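Local coordinates for capsid protein (Macrobrachium rosenbergii nodavirus, PDB 5YKX) that probably forms the protruding domain of the viral coat, the spike that projects from the shell of the icosahedral nodavirus particle, at residues C59-N64 and A96-V101. Sequence-based numbering, arbitrary orientation.
Sequences CTITCN and ATFTLV. With CD (cadmium ion), chain E; SO4 (sulfate ion), chain G.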
ATOM      1  N   CYS B  59      12.581  -2.305   9.409  1.00 18.63           N
ATOM      2  CA  CYS B  59      12.547  -0.811   9.253  1.00 17.94           C
ATOM      3  C   CYS B  59      11.168  -0.333   9.662  1.00 21.21           C
ATOM      4  O   CYS B  59      10.173  -0.889   9.201  1.00 19.78           O
ATOM      5  CB  CYS B  59      12.806  -0.422   7.838  1.00 21.12           C
ATOM      6  SG  CYS B  59      12.692   1.413   7.586  1.00 24.08           S
ATOM      7  N   THR B  60      11.094   0.634  10.587  1.00 20.68           N
ATOM      8  CA  THR B  60       9.842   1.250  10.996  1.00 21.81           C
ATOM      9  C   THR B  60       9.921   2.724  10.788  1.00 22.41           C
ATOM     10  O   THR B  60      10.938   3.343  11.126  1.00 25.27           O
ATOM     11  CB  THR B  60       9.543   0.972  12.456  1.00 25.11           C
ATOM     12  OG1 THR B  60       9.561  -0.419  12.663  1.00 24.63           O
ATOM     13  CG2 THR B  60       8.089   1.488  12.864  1.00 26.45           C
ATOM     14  N   ILE B  61       8.921   3.295  10.103  1.00 21.54           N
ATOM     15  CA  ILE B  61       8.850   4.735   9.771  1.00 19.38           C
ATOM     16  C   ILE B  61       7.673   5.397  10.479  1.00 23.07           C
ATOM     17  O   ILE B  61       6.570   4.833  10.535  1.00 17.10           O
ATOM     18  CB  ILE B  61       8.725   4.913   8.301  1.00 22.53           C
ATOM     19  CG1 ILE B  61       9.898   4.062   7.741  1.00 25.98           C
ATOM     20  CG2 ILE B  61       8.862   6.407   7.834  1.00 21.64           C
ATOM     21  CD1 ILE B  61      10.247   4.277   6.378  1.00 24.91           C
ATOM     22  N   THR B  62       7.917   6.583  11.035  1.00 20.71           N
ATOM     23  CA  THR B  62       6.866   7.363  11.588  1.00 23.27           C
ATOM     24  C   THR B  62       7.151   8.841  11.357  1.00 25.04           C
ATOM     25  O   THR B  62       8.226   9.224  10.913  1.00 25.73           O
ATOM     26  CB  THR B  62       6.707   7.172  13.099  1.00 28.87           C
ATOM     27  OG1 THR B  62       7.935   7.467  13.741  1.00 33.60           O
ATOM     28  CG2 THR B  62       6.391   5.760  13.477  1.00 36.58           C
ATOM     29  N   CYS B  63       6.153   9.679  11.659  1.00 24.68           N
ATOM     30  CA  CYS B  63       6.347  11.198  11.663  1.00 24.69           C
ATOM     31  C   CYS B  63       5.984  11.632  13.045  1.00 23.05           C
ATOM     32  O   CYS B  63       4.876  11.289  13.547  1.00 23.10           O
ATOM     33  CB  CYS B  63       5.541  11.919  10.620  1.00 26.93           C
ATOM     34  SG  CYS B  63       5.556  13.749  10.835  1.00 27.98           S
ATOM     35  N   ASN B  64       6.901  12.335  13.712  1.00 24.39           N
ATOM     36  CA  ASN B  64       6.637  12.715  15.114  1.00 27.60           C
ATOM     37  C   ASN B  64       5.701  13.943  15.317  1.00 27.00           C
ATOM     38  O   ASN B  64       5.431  14.270  16.451  1.00 30.30           O
ATOM     39  CB  ASN B  64       7.923  12.859  15.943  1.00 26.61           C
ATOM     40  CG  ASN B  64       8.777  14.027  15.506  1.00 31.82           C
ATOM     41  OD1 ASN B  64       8.391  14.813  14.656  1.00 26.95           O
ATOM     42  ND2 ASN B  64       9.983  14.089  16.025  1.00 30.86           N
ATOM     43  N   ALA B  96       8.019  17.140   3.804  1.00 25.77           N
ATOM     44  CA  ALA B  96       7.709  16.425   4.989  1.00 25.86           C
ATOM     45  C   ALA B  96       8.922  15.602   5.388  1.00 24.59           C
ATOM     46  O   ALA B  96       9.686  15.160   4.552  1.00 26.03           O
ATOM     47  CB  ALA B  96       6.510  15.536   4.790  1.00 27.68           C
ATOM     48  N   THR B  97       9.031  15.363   6.691  1.00 23.41           N
ATOM     49  CA  THR B  97      10.122  14.599   7.276  1.00 24.68           C
ATOM     50  C   THR B  97       9.639  13.370   8.018  1.00 23.92           C
ATOM     51  O   THR B  97       8.577  13.378   8.592  1.00 23.83           O
ATOM     52  CB  THR B  97      10.905  15.531   8.234  1.00 28.83           C
ATOM     53  OG1 THR B  97      11.445  16.579   7.428  1.00 29.56           O
ATOM     54  CG2 THR B  97      12.118  14.784   8.817  1.00 33.75           C
ATOM     55  N   PHE B  98      10.421  12.283   7.951  1.00 25.39           N
ATOM     56  CA  PHE B  98      10.041  10.989   8.579  1.00 22.27           C
ATOM     57  C   PHE B  98      11.198  10.499   9.386  1.00 19.08           C
ATOM     58  O   PHE B  98      12.354  10.784   9.062  1.00 23.12           O
ATOM     59  CB  PHE B  98       9.662  10.006   7.482  1.00 22.91           C
ATOM     60  CG  PHE B  98       8.509  10.495   6.675  1.00 23.94           C
ATOM     61  CD1 PHE B  98       8.738  11.303   5.563  1.00 21.31           C
ATOM     62  CD2 PHE B  98       7.206  10.270   7.098  1.00 25.33           C
ATOM     63  CE1 PHE B  98       7.679  11.841   4.850  1.00 23.78           C
ATOM     64  CE2 PHE B  98       6.133  10.770   6.327  1.00 27.68           C
ATOM     65  CZ  PHE B  98       6.384  11.556   5.224  1.00 25.76           C
ATOM     66  N   THR B  99      10.888   9.850  10.451  1.00 18.67           N
ATOM     67  CA  THR B  99      11.825   9.153  11.277  1.00 20.30           C
ATOM     68  C   THR B  99      11.877   7.674  10.955  1.00 23.99           C
ATOM     69  O   THR B  99      10.834   7.007  10.905  1.00 19.61           O
ATOM     70  CB  THR B  99      11.422   9.253  12.746  1.00 23.75           C
ATOM     71  OG1 THR B  99      11.286  10.665  13.075  1.00 29.17           O
ATOM     72  CG2 THR B  99      12.460   8.628  13.635  1.00 27.18           C
ATOM     73  N   LEU B 100      13.108   7.198  10.736  1.00 21.77           N
ATOM     74  CA  LEU B 100      13.354   5.760  10.465  1.00 22.18           C
ATOM     75  C   LEU B 100      14.120   5.138  11.546  1.00 22.52           C
ATOM     76  O   LEU B 100      15.113   5.702  11.969  1.00 23.66           O
ATOM     77  CB  LEU B 100      14.089   5.633   9.128  1.00 20.84           C
ATOM     78  CG  LEU B 100      13.361   6.132   7.854  1.00 22.16           C
ATOM     79  CD1 LEU B 100      13.648   7.573   7.554  1.00 23.71           C
ATOM     80  CD2 LEU B 100      13.886   5.332   6.645  1.00 25.09           C
ATOM     81  N   VAL B 101      13.666   3.997  12.026  1.00 20.77           N
ATOM     82  CA  VAL B 101      14.361   3.147  13.000  1.00 20.75           C
ATOM     83  C   VAL B 101      14.529   1.772  12.349  1.00 22.42           C
ATOM     84  O   VAL B 101      13.545   1.151  11.862  1.00 18.17           O
ATOM     85  CB  VAL B 101      13.577   3.024  14.296  1.00 22.07           C
ATOM     86  CG1 VAL B 101      14.319   2.167  15.307  1.00 29.13           C
ATOM     87  CG2 VAL B 101      13.270   4.394  14.871  1.00 26.22           C
TER
HETATM   88 CD    CD E 202       7.678  14.594  10.399  0.81 22.89          CD
HETATM   89  S   SO4 G 204       9.967  13.841  11.877  1.00 54.57           S
HETATM   90  O1  SO4 G 204       9.338  14.759  10.859  1.00 34.80           O
HETATM   91  O2  SO4 G 204       9.388  14.613  12.997  1.00 81.41           O
HETATM   92  O3  SO4 G 204      11.474  13.642  12.189  1.00 42.12           O
HETATM   93  O4  SO4 G 204       9.355  12.546  12.131  1.00 30.35           O
HETATM   94  O   HOH W   1      12.504  -1.062  13.281  1.00 41.25           O
HETATM   95  O   HOH W   2      10.084   5.030  13.379  1.00 26.61           O
HETATM   96  O   HOH W   3       7.689  16.403   9.149  1.00 42.62           O
HETATM   97  O   HOH W   4       7.540  17.021  11.133  1.00 36.76           O
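Thr60 and Val101, and two residues further along Thr62 and Thr99, form the hydrogen-bonded pairs of an antiparallel beta ladder joining neighbouring strands of this all-beta domain. Each pair exchanges two backbone bonds: Thr60 N reaches Val101 O at 2.8 Å and Val101 N returns to Thr60 O, while Thr99 N meets Thr62 O at 2.8 Å and Thr62 N binds Thr99 O. Between them sits the non-hydrogen-bonded pair Ile61 and Leu100, whose side chains lie alongside each other on the buried face; Ile61 CD1 comes within 3.8 Å of Leu100 CD2. The other branch, Ile61 CG2, set anti to the backbone N by a chi1 of -52°, packs 3.7 Å from Phe98 CB. Thr62 O lies at the edge of the Phe98 ring, and Phe88 meets that ring edge-to-face from strand 79-89. On the face carrying Thr60, Thr62, Thr99 and Val101, one water donates to Val101 O and also bonds Thr60 OG1, and a second lies between Thr62 OG1 and Thr99 O at longer range. The sheet continues outward on both sides, through backbone bonds from Ile61 to Ile72 of strand 71-75 and from Leu100 to Tyr29 of strand 26-33. Beyond Thr62 the segments are joined by a cadmium ion, bound by Cys63 SG at 2.3 Å, Thr97 O at 2.4 Å and two waters; a sulfate, probably from the crystallisation liquor, is also modelled against the metal, though its very short contacts make its exact placement doubtful. Thr97 OG1 is held by Asp32, and one metal-bound water accepts a hydrogen bond from Thr97 N at 3.0 Å.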